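Local coordinates for esterase D (Cellvibrio japonicus, PDB 2W87), which binds glucuronic acid through calcium as a family 35 carbohydrate-binding module, one part of a longer secreted enzyme that probably hydrolyses feruloyl esters in plant cell walls, at residues A[2-7]-A[43-48]; A[11-16]-A[38-43]; A[16-21]-A[29-34]; A[66-71]-A[82-87]; A[72-77]-A[107-112]. All coordinates share one frame; numbering follows the deposited sequence. Where two conformers were deposited one is given.

Interaction 1: residues A[2-7]-A[43-48]; sequences LLLQEA and WAIDAT. With CA (calcium ion), chain D.
L4 projects from 2-7 into the angle between W43 and I45 on 43-48, two side chains separated by A44. Its CB rests 3.9 Å from CD1 of the W43 indole, which it meets obliquely, while its CD1 reaches on to CG1 of I45 at 4.1 Å. The branch is steered there because L4 CG stands opposite the carbonyl carbon (chi1 -55°) and the chain then runs extended. A second, smaller bump comes from L2, two residues back on the same side of the strand: its CD2 lies against CG2 of I45 at 4.2 Å, so I45 receives both leucines. No direct hydrogen bond joins the segments; instead one water lies in the plane of the indole at its edge, accepting from W43 NE1 (2.8 Å) and donating to L4 O (3.0 Å), which satisfies a buried N-H. Beyond this apolar part the chain turns, and both carboxylate oxygens of E6 bind a calcium ion, each at 2.5 Å. The two strands run nearly antiparallel, their axes 9.1 Å apart, and belong to different sheets. This is face-to-face packing across the core of a beta sandwich, the fold of this carbohydrate-binding module.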
# COMPACT_ATOMS: atom_id res chain seq x y z
N LEU A 2 10.31 -0.82 8.55
CA LEU A 2 10.61 -1.05 7.16
C LEU A 2 9.78 -0.06 6.33
O LEU A 2 8.56 -0.08 6.41
CB LEU A 2 10.25 -2.47 6.81
CG LEU A 2 10.54 -2.96 5.41
CD1 LEU A 2 12.05 -2.92 5.14
CD2 LEU A 2 9.99 -4.36 5.26
N LEU A 3 10.44 0.79 5.56
CA LEU A 3 9.76 1.78 4.75
C LEU A 3 9.93 1.42 3.28
O LEU A 3 11.04 1.50 2.73
CB LEU A 3 10.27 3.19 5.03
CG LEU A 3 9.65 4.33 4.21
CD1 LEU A 3 8.13 4.35 4.35
CD2 LEU A 3 10.26 5.68 4.62
N LEU A 4 8.84 1.01 2.65
CA LEU A 4 8.87 0.52 1.28
C LEU A 4 8.40 1.60 0.33
O LEU A 4 7.27 2.10 0.42
CB LEU A 4 8.02 -0.76 1.12
CG LEU A 4 8.40 -1.89 2.08
CD1 LEU A 4 7.41 -3.02 1.96
CD2 LEU A 4 9.84 -2.37 1.78
N GLN A 5 9.31 1.95 -0.56
CA GLN A 5 9.10 2.92 -1.63
C GLN A 5 9.08 2.19 -2.98
O GLN A 5 9.71 1.16 -3.16
CB GLN A 5 10.23 3.95 -1.66
CG GLN A 5 10.38 4.79 -0.40
CD GLN A 5 9.35 5.88 -0.26
OE1 GLN A 5 8.49 6.03 -1.11
NE2 GLN A 5 9.45 6.67 0.81
N GLU A 6 8.35 2.77 -3.94
CA GLU A 6 8.53 2.46 -5.34
C GLU A 6 10.01 2.42 -5.70
O GLU A 6 10.83 3.16 -5.12
CB GLU A 6 7.83 3.50 -6.21
CG GLU A 6 8.39 4.93 -6.09
CD GLU A 6 8.08 5.64 -4.76
OE1 GLU A 6 7.04 5.30 -4.15
OE2 GLU A 6 8.84 6.55 -4.31
N ALA A 7 10.36 1.53 -6.63
CA ALA A 7 11.71 1.48 -7.18
C ALA A 7 12.73 1.02 -6.16
O ALA A 7 13.92 1.32 -6.32
CB ALA A 7 12.09 2.82 -7.71
N TRP A 43 3.27 -5.13 -2.55
CA TRP A 43 4.55 -5.19 -1.85
C TRP A 43 4.80 -6.60 -1.36
O TRP A 43 3.89 -7.42 -1.28
CB TRP A 43 4.56 -4.28 -0.62
CG TRP A 43 4.22 -2.85 -0.87
CD1 TRP A 43 5.07 -1.87 -1.17
CD2 TRP A 43 2.92 -2.26 -0.82
NE1 TRP A 43 4.40 -0.68 -1.33
CE2 TRP A 43 3.07 -0.89 -1.10
CE3 TRP A 43 1.64 -2.76 -0.54
CZ2 TRP A 43 2.00 -0.02 -1.12
CZ3 TRP A 43 0.58 -1.88 -0.55
CH2 TRP A 43 0.76 -0.53 -0.85
N ALA A 44 6.04 -6.85 -0.96
CA ALA A 44 6.41 -8.15 -0.41
C ALA A 44 7.27 -7.93 0.83
O ALA A 44 8.26 -7.20 0.79
CB ALA A 44 7.18 -8.97 -1.40
N ILE A 45 6.89 -8.59 1.92
CA ILE A 45 7.58 -8.44 3.21
C ILE A 45 7.96 -9.82 3.72
O ILE A 45 7.13 -10.71 3.75
CB ILE A 45 6.63 -7.82 4.25
CG1 ILE A 45 6.08 -6.46 3.76
CG2 ILE A 45 7.35 -7.65 5.55
CD1 ILE A 45 4.70 -6.15 4.38
N ASP A 46 9.23 -9.99 4.12
CA ASP A 46 9.66 -11.21 4.75
C ASP A 46 9.66 -10.97 6.25
O ASP A 46 10.23 -9.98 6.70
CB ASP A 46 11.06 -11.62 4.28
CG ASP A 46 11.51 -12.93 4.92
OD1 ASP A 46 11.24 -14.00 4.31
OD2 ASP A 46 12.08 -12.89 6.04
N ALA A 47 9.01 -11.85 7.00
CA ALA A 47 8.92 -11.74 8.46
C ALA A 47 9.61 -12.93 9.09
O ALA A 47 9.35 -14.06 8.71
CB ALA A 47 7.44 -11.68 8.89
N THR A 48 10.49 -12.71 10.05
CA THR A 48 11.23 -13.84 10.61
C THR A 48 10.32 -14.68 11.51
O THR A 48 10.57 -15.85 11.69
CB THR A 48 12.47 -13.40 11.41
OG1 THR A 48 12.06 -12.62 12.52
CG2 THR A 48 13.43 -12.60 10.53
CA CA D . 7.18 7.18 -2.54
O HOH W 1 5.36 1.89 -1.82

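Interaction 2: residues A[11-16]-A[38-43]; sequences FCRVDG and GAAVVW
The carbonyl oxygen of V42 is gripped by two consecutive amides, C12 N at 2.8 Å and R13 N at 3.2 Å, both arriving from the same face of its plane. This is a classic beta bulge, shifting the antiparallel register by one between F11 and R13. Beyond it regular pairing resumes, with V42 N donating to R13 O. At the far end D15 OD2 is also held twice: A40 N reaches its anti side (3.0 Å) and R13 NH2 its syn side. R13 NE meets OD1 at 2.8 Å, completing a side-on salt bridge that fixes the guanidinium rotation, with one face laid over V42 CG2, only 3.2 Å from NH1. On the opposite side of the strand pair, F11 turns its edge toward the W43 five-membered ring in an offset edge-to-face pair, planes at 86°, and its CE1 touches V41 CG1 (3.6 Å). C12 is tied to C138 by a disulfide. The edge strand is thus secured by polar pairing and a covalent link, and D15, with an arginine on both oxygens and a further amide on OD2, is probably ionised.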
# COMPACT_ATOMS: atom_id res chain seq x y z
N PHE A 11 9.01 -3.50 -3.22
CA PHE A 11 7.91 -2.97 -4.06
C PHE A 11 7.79 -3.90 -5.25
O PHE A 11 8.76 -4.11 -5.97
CB PHE A 11 8.17 -1.55 -4.52
CG PHE A 11 6.99 -0.92 -5.24
CD1 PHE A 11 6.06 -0.19 -4.53
CD2 PHE A 11 6.82 -1.07 -6.58
CE1 PHE A 11 4.98 0.40 -5.15
CE2 PHE A 11 5.71 -0.50 -7.22
CZ PHE A 11 4.79 0.23 -6.49
N CYS A 12 6.60 -4.45 -5.46
CA CYS A 12 6.43 -5.48 -6.48
C CYS A 12 5.75 -5.00 -7.76
O CYS A 12 6.17 -5.37 -8.86
CB CYS A 12 5.67 -6.68 -5.91
SG CYS A 12 6.60 -7.51 -4.65
N ARG A 13 4.68 -4.26 -7.64
CA ARG A 13 3.86 -3.97 -8.80
C ARG A 13 2.87 -2.87 -8.52
O ARG A 13 2.44 -2.70 -7.39
CB ARG A 13 3.05 -5.22 -9.23
CG ARG A 13 2.37 -5.06 -10.56
CD ARG A 13 1.54 -6.25 -10.93
NE ARG A 13 0.15 -6.12 -10.52
CZ ARG A 13 -0.42 -6.82 -9.55
NH1 ARG A 13 0.28 -7.71 -8.84
NH2 ARG A 13 -1.71 -6.63 -9.26
N VAL A 14 2.58 -2.09 -9.55
CA VAL A 14 1.38 -1.24 -9.60
C VAL A 14 0.66 -1.49 -10.93
O VAL A 14 1.28 -1.54 -11.98
CB VAL A 14 1.68 0.27 -9.43
CG1 VAL A 14 2.73 0.75 -10.42
CG2 VAL A 14 0.38 1.10 -9.52
N ASP A 15 -0.66 -1.70 -10.83
CA ASP A 15 -1.52 -1.70 -12.01
C ASP A 15 -1.81 -0.26 -12.35
O ASP A 15 -2.80 0.32 -11.88
CB ASP A 15 -2.79 -2.48 -11.75
CG ASP A 15 -2.52 -3.91 -11.35
OD1 ASP A 15 -1.63 -4.53 -12.02
OD2 ASP A 15 -3.16 -4.40 -10.36
N GLY A 16 -0.94 0.32 -13.16
CA GLY A 16 -0.92 1.77 -13.36
C GLY A 16 0.51 2.23 -13.60
O GLY A 16 1.26 1.57 -14.29
N GLY A 38 -10.36 -2.97 -8.52
CA GLY A 38 -9.40 -4.04 -8.44
C GLY A 38 -7.97 -3.63 -8.75
O GLY A 38 -7.03 -4.39 -8.45
N ALA A 39 -7.76 -2.46 -9.34
CA ALA A 39 -6.39 -2.01 -9.60
C ALA A 39 -5.59 -1.97 -8.29
O ALA A 39 -6.07 -1.44 -7.29
CB ALA A 39 -6.38 -0.67 -10.32
N ALA A 40 -4.38 -2.52 -8.31
CA ALA A 40 -3.62 -2.77 -7.10
C ALA A 40 -2.22 -2.17 -7.04
O ALA A 40 -1.61 -1.81 -8.08
CB ALA A 40 -3.57 -4.27 -6.81
N VAL A 41 -1.74 -2.05 -5.80
CA VAL A 41 -0.34 -1.84 -5.50
C VAL A 41 0.07 -3.03 -4.69
O VAL A 41 -0.68 -3.47 -3.79
CB VAL A 41 -0.06 -0.52 -4.73
CG1 VAL A 41 1.46 -0.32 -4.54
CG2 VAL A 41 -0.67 0.65 -5.49
N VAL A 42 1.25 -3.59 -5.00
CA VAL A 42 1.70 -4.83 -4.36
C VAL A 42 3.12 -4.69 -3.80
O VAL A 42 4.03 -4.19 -4.49
CB VAL A 42 1.63 -6.05 -5.32
CG1 VAL A 42 1.99 -7.35 -4.59
CG2 VAL A 42 0.27 -6.17 -5.98
N TRP A 43 3.27 -5.13 -2.55
CA TRP A 43 4.55 -5.19 -1.85
C TRP A 43 4.80 -6.60 -1.36
O TRP A 43 3.89 -7.42 -1.28
CB TRP A 43 4.56 -4.28 -0.62
CG TRP A 43 4.22 -2.85 -0.87
CD1 TRP A 43 5.07 -1.87 -1.17
CD2 TRP A 43 2.92 -2.26 -0.82
NE1 TRP A 43 4.40 -0.68 -1.33
CE2 TRP A 43 3.07 -0.89 -1.10
CE3 TRP A 43 1.64 -2.76 -0.54
CZ2 TRP A 43 2.00 -0.02 -1.12
CZ3 TRP A 43 0.58 -1.88 -0.55
CH2 TRP A 43 0.76 -0.53 -0.85

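Interaction 3: residues A[16-21]-A[29-34]; sequences GTIDNN and GFANTN. With CA (calcium ion), chain C; CA (calcium ion), chain D; GCU (alpha-D-glucopyranuronic acid), chain E.
D19 and N32 meet with their flat groups almost perpendicular, carboxylate and amide planes 89° apart. N32 ND2 donates to D19 OD2 (2.8 Å) nearly straight, at 176°; OD2 lies in the amide plane of N32, yet ND2 sits above the carboxylate plane. CG of N32 is trans to its backbone N (chi1 175°), which carries the amide out beside D19 and leaves OD1 directed at calcium, 2.3 Å away. The other carboxylate oxygen, D19 OD1, accepts from T17 OG1 at 2.6 Å on its syn side, so both oxygens are engaged.

F30 lies differently. Its ring folds over the neighbouring strand and covers D19 O, which stands 3.4 Å above one face, offset toward the rim. CE1 touches D19 CB, and N21 OD1 approaches at the ring edge, close to its plane. On the other side of the hairpin, I18 CD1 packs against A31 CB (3.9 Å). Regular antiparallel bonds between T17 and N32 and between D19 and F30 set this register.

The same calcium is bound by T33 O and by O4 and O6A of the glucuronic acid, with N35 and three waters completing the shell; G29 O binds the other calcium. D19 is therefore a second-shell residue: it fixes the rotation of the N32 amide and probably makes its OD1 a stronger calcium ligand, through which the metal bridges protein and uronate.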
# COMPACT_ATOMS: atom_id res chain seq x y z
N GLY A 16 -0.94 0.32 -13.16
CA GLY A 16 -0.92 1.77 -13.36
C GLY A 16 0.51 2.23 -13.60
O GLY A 16 1.26 1.57 -14.29
N THR A 17 0.90 3.35 -13.01
CA THR A 17 2.22 3.91 -13.21
C THR A 17 2.84 4.36 -11.91
O THR A 17 2.13 4.53 -10.94
CB THR A 17 2.19 5.14 -14.17
OG1 THR A 17 1.19 6.08 -13.76
CG2 THR A 17 1.92 4.71 -15.60
N ILE A 18 4.15 4.54 -11.93
CA ILE A 18 4.84 5.28 -10.90
C ILE A 18 5.04 6.72 -11.38
O ILE A 18 5.66 6.95 -12.40
CB ILE A 18 6.19 4.66 -10.52
CG1 ILE A 18 5.97 3.24 -10.05
CG2 ILE A 18 6.86 5.48 -9.40
CD1 ILE A 18 5.22 3.17 -8.75
N ASP A 19 4.49 7.67 -10.63
CA ASP A 19 4.43 9.05 -11.05
C ASP A 19 5.11 9.94 -10.01
O ASP A 19 5.40 9.51 -8.88
CB ASP A 19 2.97 9.52 -11.18
CG ASP A 19 2.23 8.86 -12.30
OD1 ASP A 19 2.79 8.00 -13.01
OD2 ASP A 19 1.05 9.23 -12.47
N ASN A 20 5.35 11.18 -10.41
CA ASN A 20 6.00 12.17 -9.55
C ASN A 20 5.58 13.60 -9.86
O ASN A 20 6.30 14.54 -9.54
CB ASN A 20 7.50 12.06 -9.73
CG ASN A 20 7.94 12.32 -11.19
OD1 ASN A 20 7.12 12.71 -12.07
ND2 ASN A 20 9.19 12.08 -11.46
N ASN A 21 4.40 13.76 -10.45
CA ASN A 21 3.92 15.06 -10.93
C ASN A 21 3.03 15.82 -9.94
O ASN A 21 2.37 16.80 -10.31
CB ASN A 21 3.17 14.89 -12.25
CG ASN A 21 1.91 14.06 -12.09
OD1 ASN A 21 1.87 13.15 -11.27
ND2 ASN A 21 0.88 14.38 -12.87
N GLY A 29 8.81 8.84 -6.06
CA GLY A 29 7.46 9.12 -6.54
C GLY A 29 6.36 8.46 -5.73
O GLY A 29 6.46 8.31 -4.52
N PHE A 30 5.30 8.08 -6.43
CA PHE A 30 4.15 7.44 -5.82
C PHE A 30 3.49 6.53 -6.84
O PHE A 30 3.67 6.70 -8.05
CB PHE A 30 3.16 8.49 -5.32
CG PHE A 30 2.77 9.52 -6.35
CD1 PHE A 30 1.75 9.27 -7.25
CD2 PHE A 30 3.41 10.74 -6.40
CE1 PHE A 30 1.38 10.23 -8.18
CE2 PHE A 30 3.04 11.70 -7.31
CZ PHE A 30 2.03 11.45 -8.20
N ALA A 31 2.80 5.51 -6.37
CA ALA A 31 2.10 4.58 -7.25
C ALA A 31 0.73 5.18 -7.58
O ALA A 31 -0.06 5.52 -6.68
CB ALA A 31 1.95 3.21 -6.58
N ASN A 32 0.44 5.27 -8.88
CA ASN A 32 -0.83 5.78 -9.38
C ASN A 32 -1.59 4.67 -10.10
O ASN A 32 -1.26 4.33 -11.23
CB ASN A 32 -0.55 6.93 -10.35
CG ASN A 32 -1.79 7.45 -11.03
OD1 ASN A 32 -2.92 7.00 -10.75
ND2 ASN A 32 -1.60 8.42 -11.94
N THR A 33 -2.58 4.08 -9.45
CA THR A 33 -3.36 3.01 -10.08
C THR A 33 -4.21 3.51 -11.24
O THR A 33 -4.70 4.65 -11.22
CB THR A 33 -4.33 2.30 -9.10
OG1 THR A 33 -5.22 3.26 -8.51
CG2 THR A 33 -3.55 1.56 -8.02
N ASN A 34 -4.37 2.65 -12.24
CA ASN A 34 -5.47 2.73 -13.16
C ASN A 34 -6.75 3.06 -12.41
O ASN A 34 -6.93 2.60 -11.29
CB ASN A 34 -5.70 1.36 -13.82
CG ASN A 34 -4.56 0.94 -14.74
OD1 ASN A 34 -3.89 1.79 -15.32
ND2 ASN A 34 -4.37 -0.38 -14.90
CA CA C . -5.24 6.87 -10.52
CA CA D . 7.18 7.18 -2.54
C1 GCU E . -5.50 12.83 -11.82
C2 GCU E . -4.26 12.93 -10.94
C3 GCU E . -3.64 11.55 -10.78
C4 GCU E . -4.67 10.65 -10.10
C5 GCU E . -5.94 10.64 -10.97
C6 GCU E . -7.06 9.81 -10.34
O1 GCU E . -5.06 12.30 -13.07
O2 GCU E . -3.31 13.79 -11.55
O3 GCU E . -2.45 11.60 -9.99
O4 GCU E . -4.19 9.29 -9.97
O5 GCU E . -6.44 11.97 -11.12
O6A GCU E . -6.74 8.68 -9.95
O6B GCU E . -8.21 10.30 -10.26
O HOH W 2 -6.85 5.60 -9.15
O HOH W 3 -5.11 7.43 -12.89
O HOH W 4 -4.39 6.66 -8.21

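Interaction 4: residues A[66-71]-A[82-87]; sequences NRNGSL and TVSLPT. With GCU (alpha-D-glucopyranuronic acid), chain E.
R67 N donates to L85 O at 3.0 Å, where the two arms of a beta hairpin, 69-73 and 80-83, continue as irregular chain beyond the strands; R67 alone of these residues reaches the sugar. From this anchored backbone its side chain leads away, extended from CG to NE, and its guanidinium presents its edge to the glucuronic acid carboxylate: NH1 to O6A and NH2 to O6B, both at 2.8 Å. The two oxygens are met end-on by the two terminal nitrogens, with the carboxylate carbon in the guanidinium plane. E118 forms a salt bridge with NH2 and L120 O accepts from NH1, so outside partners also hold this group in place.

Behind R67, N68 acts as a side-chain stand-in for strand pairing. Its OD1 accepts from L85 N (3.0 Å), which lies above the carbonyl plane, and from N66 ND2. The first bond ties the two arms together in the irregular part beyond the ladder; the second, within 66-71, steadies the N68 amide. The regular ladder begins at G69, whose N and O both pair with V83. L85 turns its side chain beneath the arginine backbone, CD1 only 3.4 Å from R67 O, a buried oxygen without a polar partner. Further in, L71 CB meets V83 CG2 at 3.9 Å. At the outer end N66 OD1 lies against P86 CA (3.4 Å), and one water donates to that same N66 OD1 at 2.7 Å and accepts from T87 N.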
# COMPACT_ATOMS: atom_id res chain seq x y z
N ASN A 66 -14.23 8.71 -1.02
CA ASN A 66 -13.33 7.66 -0.53
C ASN A 66 -12.98 6.75 -1.69
O ASN A 66 -13.80 6.51 -2.57
CB ASN A 66 -14.01 6.80 0.53
CG ASN A 66 -13.93 7.39 1.92
OD1 ASN A 66 -14.23 8.57 2.13
ND2 ASN A 66 -13.57 6.55 2.88
N ARG A 67 -11.75 6.24 -1.65
CA ARG A 67 -11.29 5.23 -2.58
C ARG A 67 -10.73 4.08 -1.74
O ARG A 67 -9.52 3.77 -1.78
CB ARG A 67 -10.24 5.83 -3.47
CG ARG A 67 -10.75 6.86 -4.40
CD ARG A 67 -9.67 7.26 -5.36
NE ARG A 67 -10.11 8.32 -6.26
CZ ARG A 67 -9.43 8.68 -7.34
NH1 ARG A 67 -8.31 8.07 -7.67
NH2 ARG A 67 -9.90 9.65 -8.12
N ASN A 68 -11.61 3.45 -0.96
CA ASN A 68 -11.19 2.40 -0.03
C ASN A 68 -10.53 1.27 -0.78
O ASN A 68 -10.77 1.06 -1.98
CB ASN A 68 -12.37 1.87 0.76
CG ASN A 68 -12.91 2.85 1.75
OD1 ASN A 68 -12.42 3.98 1.87
ND2 ASN A 68 -13.93 2.44 2.49
N GLY A 69 -9.66 0.57 -0.06
CA GLY A 69 -8.95 -0.57 -0.59
C GLY A 69 -9.21 -1.85 0.19
O GLY A 69 -9.60 -1.85 1.37
N SER A 70 -9.05 -2.95 -0.51
CA SER A 70 -9.00 -4.26 0.09
C SER A 70 -7.52 -4.60 0.22
O SER A 70 -6.77 -4.39 -0.70
CB SER A 70 -9.70 -5.27 -0.82
OG SER A 70 -9.35 -6.58 -0.45
N LEU A 71 -7.11 -5.09 1.37
CA LEU A 71 -5.70 -5.43 1.55
C LEU A 71 -5.65 -6.91 1.88
O LEU A 71 -6.23 -7.33 2.87
CB LEU A 71 -5.07 -4.60 2.67
CG LEU A 71 -3.54 -4.85 2.77
CD1 LEU A 71 -2.79 -3.61 3.16
CD2 LEU A 71 -3.21 -5.98 3.70
N THR A 82 -9.66 -4.43 5.28
CA THR A 82 -10.24 -3.27 4.62
C THR A 82 -9.43 -2.04 5.03
O THR A 82 -9.10 -1.92 6.20
CB THR A 82 -11.72 -3.11 5.00
OG1 THR A 82 -11.83 -2.96 6.43
CG2 THR A 82 -12.52 -4.33 4.54
N VAL A 83 -9.11 -1.15 4.08
CA VAL A 83 -8.36 0.07 4.37
C VAL A 83 -9.19 1.25 3.91
O VAL A 83 -9.56 1.33 2.76
CB VAL A 83 -6.98 0.09 3.65
CG1 VAL A 83 -6.21 1.34 3.99
CG2 VAL A 83 -6.16 -1.14 4.01
N SER A 84 -9.51 2.13 4.85
CA SER A 84 -10.32 3.31 4.54
C SER A 84 -9.42 4.41 4.04
O SER A 84 -8.45 4.76 4.72
CB SER A 84 -11.03 3.80 5.79
OG SER A 84 -11.88 2.79 6.31
N LEU A 85 -9.78 4.99 2.90
CA LEU A 85 -8.95 5.98 2.22
C LEU A 85 -9.81 7.19 1.78
O LEU A 85 -10.11 7.37 0.61
CB LEU A 85 -8.25 5.31 1.04
CG LEU A 85 -7.26 4.18 1.42
CD1 LEU A 85 -6.80 3.39 0.16
CD2 LEU A 85 -6.06 4.72 2.16
N PRO A 86 -10.17 8.04 2.74
CA PRO A 86 -10.96 9.22 2.46
C PRO A 86 -10.21 10.27 1.66
O PRO A 86 -9.01 10.19 1.48
CB PRO A 86 -11.35 9.73 3.87
CG PRO A 86 -10.30 9.18 4.76
CD PRO A 86 -9.85 7.89 4.16
N THR A 87 -10.94 11.26 1.16
CA THR A 87 -10.27 12.33 0.43
C THR A 87 -9.27 13.04 1.34
O THR A 87 -9.47 13.11 2.56
CB THR A 87 -11.26 13.34 -0.13
OG1 THR A 87 -10.53 14.41 -0.73
CG2 THR A 87 -12.17 13.87 0.98
C1 GCU E . -5.50 12.83 -11.82
C2 GCU E . -4.26 12.93 -10.94
C3 GCU E . -3.64 11.55 -10.78
C4 GCU E . -4.67 10.65 -10.10
C5 GCU E . -5.94 10.64 -10.97
C6 GCU E . -7.06 9.81 -10.34
O1 GCU E . -5.06 12.30 -13.07
O2 GCU E . -3.31 13.79 -11.55
O3 GCU E . -2.45 11.60 -9.99
O4 GCU E . -4.19 9.29 -9.97
O5 GCU E . -6.44 11.97 -11.12
O6A GCU E . -6.74 8.68 -9.95
O6B GCU E . -8.21 10.30 -10.26
O HOH W 5 -13.82 11.19 1.60
O HOH W 6 -14.82 4.13 5.11

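Interaction 5: residues A[72-77]-A[107-112]; sequences VINGGS and NNIVQL
Main-chain hydrogen bonds join V72 to Q111 in both directions: V72 N to Q111 O at 2.9 Å, and Q111 N back to V72 O. The next step of the antiparallel ladder is N74 N to I109 O (2.8 Å). I73 and V110 form the non-hydrogen-bonded pair between them.

At N74 the pairing passes from backbone to side chain. With chi1 at -69° the amide swings to the side of its own backbone N and lies along the neighbouring strand. OD1 takes the I109 N-H at 2.9 Å, nearly straight at 176°, from a donor above the carbonyl plane; ND2 gives a bond to N107 O at 3.2 Å, with that oxygen in the amide plane, and also bonds to N78 OD1. One carboxamide thus replaces two ladder bonds after the strand has turned away. Water bridges add to it, one joining N74 OD1 to N107 ND2 and another running from G75 N to I109 O.

Apolar contact is slighter: V72 and Q111 lie side by side, pointing the same way, CG2 of V72 4.0 Å from CB of Q111. The I73 CG2 methyl packs 3.5 Å from N108 OD1, an oxygen whose hydrogen bond comes from V104 N.

From N74 to S77 the chain makes a type I' turn, closed by S77 N to N74 O at 3.2 Å, with glycines G75 and G76 at its centre. The whole is an antiparallel pair of neighbouring strands in one sheet of the beta sandwich, where strand 69-73 leaves its neighbour 106-114 through this turn toward its hairpin partner 80-83.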
# COMPACT_ATOMS: atom_id res chain seq x y z
N VAL A 72 -4.96 -7.69 1.04
CA VAL A 72 -4.91 -9.14 1.23
C VAL A 72 -3.46 -9.58 1.34
O VAL A 72 -2.56 -8.99 0.75
CB VAL A 72 -5.65 -9.96 0.12
CG1 VAL A 72 -7.11 -9.52 0.03
CG2 VAL A 72 -4.95 -9.82 -1.26
N ILE A 73 -3.23 -10.62 2.14
CA ILE A 73 -1.91 -11.18 2.31
C ILE A 73 -1.88 -12.53 1.62
O ILE A 73 -2.74 -13.39 1.86
CB ILE A 73 -1.56 -11.30 3.78
CG1 ILE A 73 -1.62 -9.92 4.44
CG2 ILE A 73 -0.19 -11.90 3.96
CD1 ILE A 73 -1.24 -9.95 5.91
N ASN A 74 -0.91 -12.72 0.74
CA ASN A 74 -0.78 -13.96 -0.01
C ASN A 74 -2.05 -14.38 -0.75
O ASN A 74 -2.48 -15.52 -0.71
CB ASN A 74 -0.24 -15.04 0.91
CG ASN A 74 1.20 -14.79 1.30
OD1 ASN A 74 1.95 -14.08 0.59
ND2 ASN A 74 1.61 -15.36 2.42
N GLY A 75 -2.61 -13.43 -1.48
CA GLY A 75 -3.73 -13.69 -2.39
C GLY A 75 -4.95 -14.09 -1.59
O GLY A 75 -5.81 -14.83 -2.08
N GLY A 76 -5.01 -13.64 -0.34
CA GLY A 76 -6.19 -13.89 0.47
C GLY A 76 -6.09 -15.14 1.32
O GLY A 76 -6.87 -15.33 2.24
N SER A 77 -5.10 -15.98 1.04
CA SER A 77 -4.87 -17.17 1.83
C SER A 77 -4.46 -16.87 3.26
O SER A 77 -4.75 -17.66 4.15
CB SER A 77 -3.80 -18.05 1.19
OG SER A 77 -4.31 -18.62 0.01
N ASN A 107 7.36 -15.26 3.66
CA ASN A 107 6.99 -14.26 2.66
C ASN A 107 5.55 -13.87 2.79
O ASN A 107 4.69 -14.74 2.94
CB ASN A 107 7.22 -14.80 1.25
CG ASN A 107 7.51 -13.71 0.26
OD1 ASN A 107 8.38 -12.87 0.50
ND2 ASN A 107 6.78 -13.70 -0.87
N ASN A 108 5.31 -12.56 2.71
CA ASN A 108 3.97 -11.99 2.75
C ASN A 108 3.85 -11.03 1.59
O ASN A 108 4.46 -9.94 1.62
CB ASN A 108 3.79 -11.20 4.05
CG ASN A 108 3.81 -12.07 5.27
OD1 ASN A 108 2.74 -12.43 5.80
ND2 ASN A 108 5.02 -12.38 5.78
N ILE A 109 3.10 -11.43 0.55
CA ILE A 109 2.80 -10.56 -0.57
C ILE A 109 1.53 -9.81 -0.19
O ILE A 109 0.48 -10.40 0.02
CB ILE A 109 2.67 -11.35 -1.91
CG1 ILE A 109 4.01 -12.03 -2.23
CG2 ILE A 109 2.29 -10.43 -3.03
CD1 ILE A 109 3.95 -13.00 -3.41
N VAL A 110 1.67 -8.51 -0.05
CA VAL A 110 0.60 -7.64 0.38
C VAL A 110 0.04 -6.88 -0.84
O VAL A 110 0.75 -6.12 -1.48
CB VAL A 110 1.13 -6.65 1.42
CG1 VAL A 110 0.03 -5.65 1.80
CG2 VAL A 110 1.67 -7.40 2.64
N GLN A 111 -1.22 -7.15 -1.17
CA GLN A 111 -1.87 -6.51 -2.31
C GLN A 111 -2.98 -5.60 -1.81
O GLN A 111 -3.94 -6.06 -1.19
CB GLN A 111 -2.42 -7.55 -3.29
CG GLN A 111 -3.19 -6.97 -4.45
CD GLN A 111 -3.42 -7.94 -5.62
OE1 GLN A 111 -2.69 -8.91 -5.80
NE2 GLN A 111 -4.44 -7.66 -6.44
N LEU A 112 -2.84 -4.30 -2.10
CA LEU A 112 -3.86 -3.33 -1.82
C LEU A 112 -4.59 -3.02 -3.14
O LEU A 112 -3.98 -2.53 -4.08
CB LEU A 112 -3.24 -2.08 -1.22
CG LEU A 112 -4.17 -0.89 -0.98
CD1 LEU A 112 -5.09 -1.22 0.16
CD2 LEU A 112 -3.37 0.41 -0.73
O HOH W 7 4.31 -15.43 -0.59
O HOH W 8 -1.59 -10.94 -1.97

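Overall arrangement
Interactions 1, 2 and 3 come first along the chain, 3 enclosed by 2 and 2 by 1; interactions 4 and 5 follow with alternating segments. Strand 40-47 serves both 1 and 2, which share W43, and strand 69-73 serves both 4 and 5. Strand 106-114 lies between these two strands, making 2, 4 and 5 parts of one antiparallel sheet, against which interaction 1 sets the other sheet. Interactions 1 and 3 meet at one calcium ion, their centres 18 Å apart. Interactions 3 and 4, centres 17 Å apart and not touching, both reach the glucuronic acid, so the sugar bridges a small hairpin and the hairpin of the main sheet.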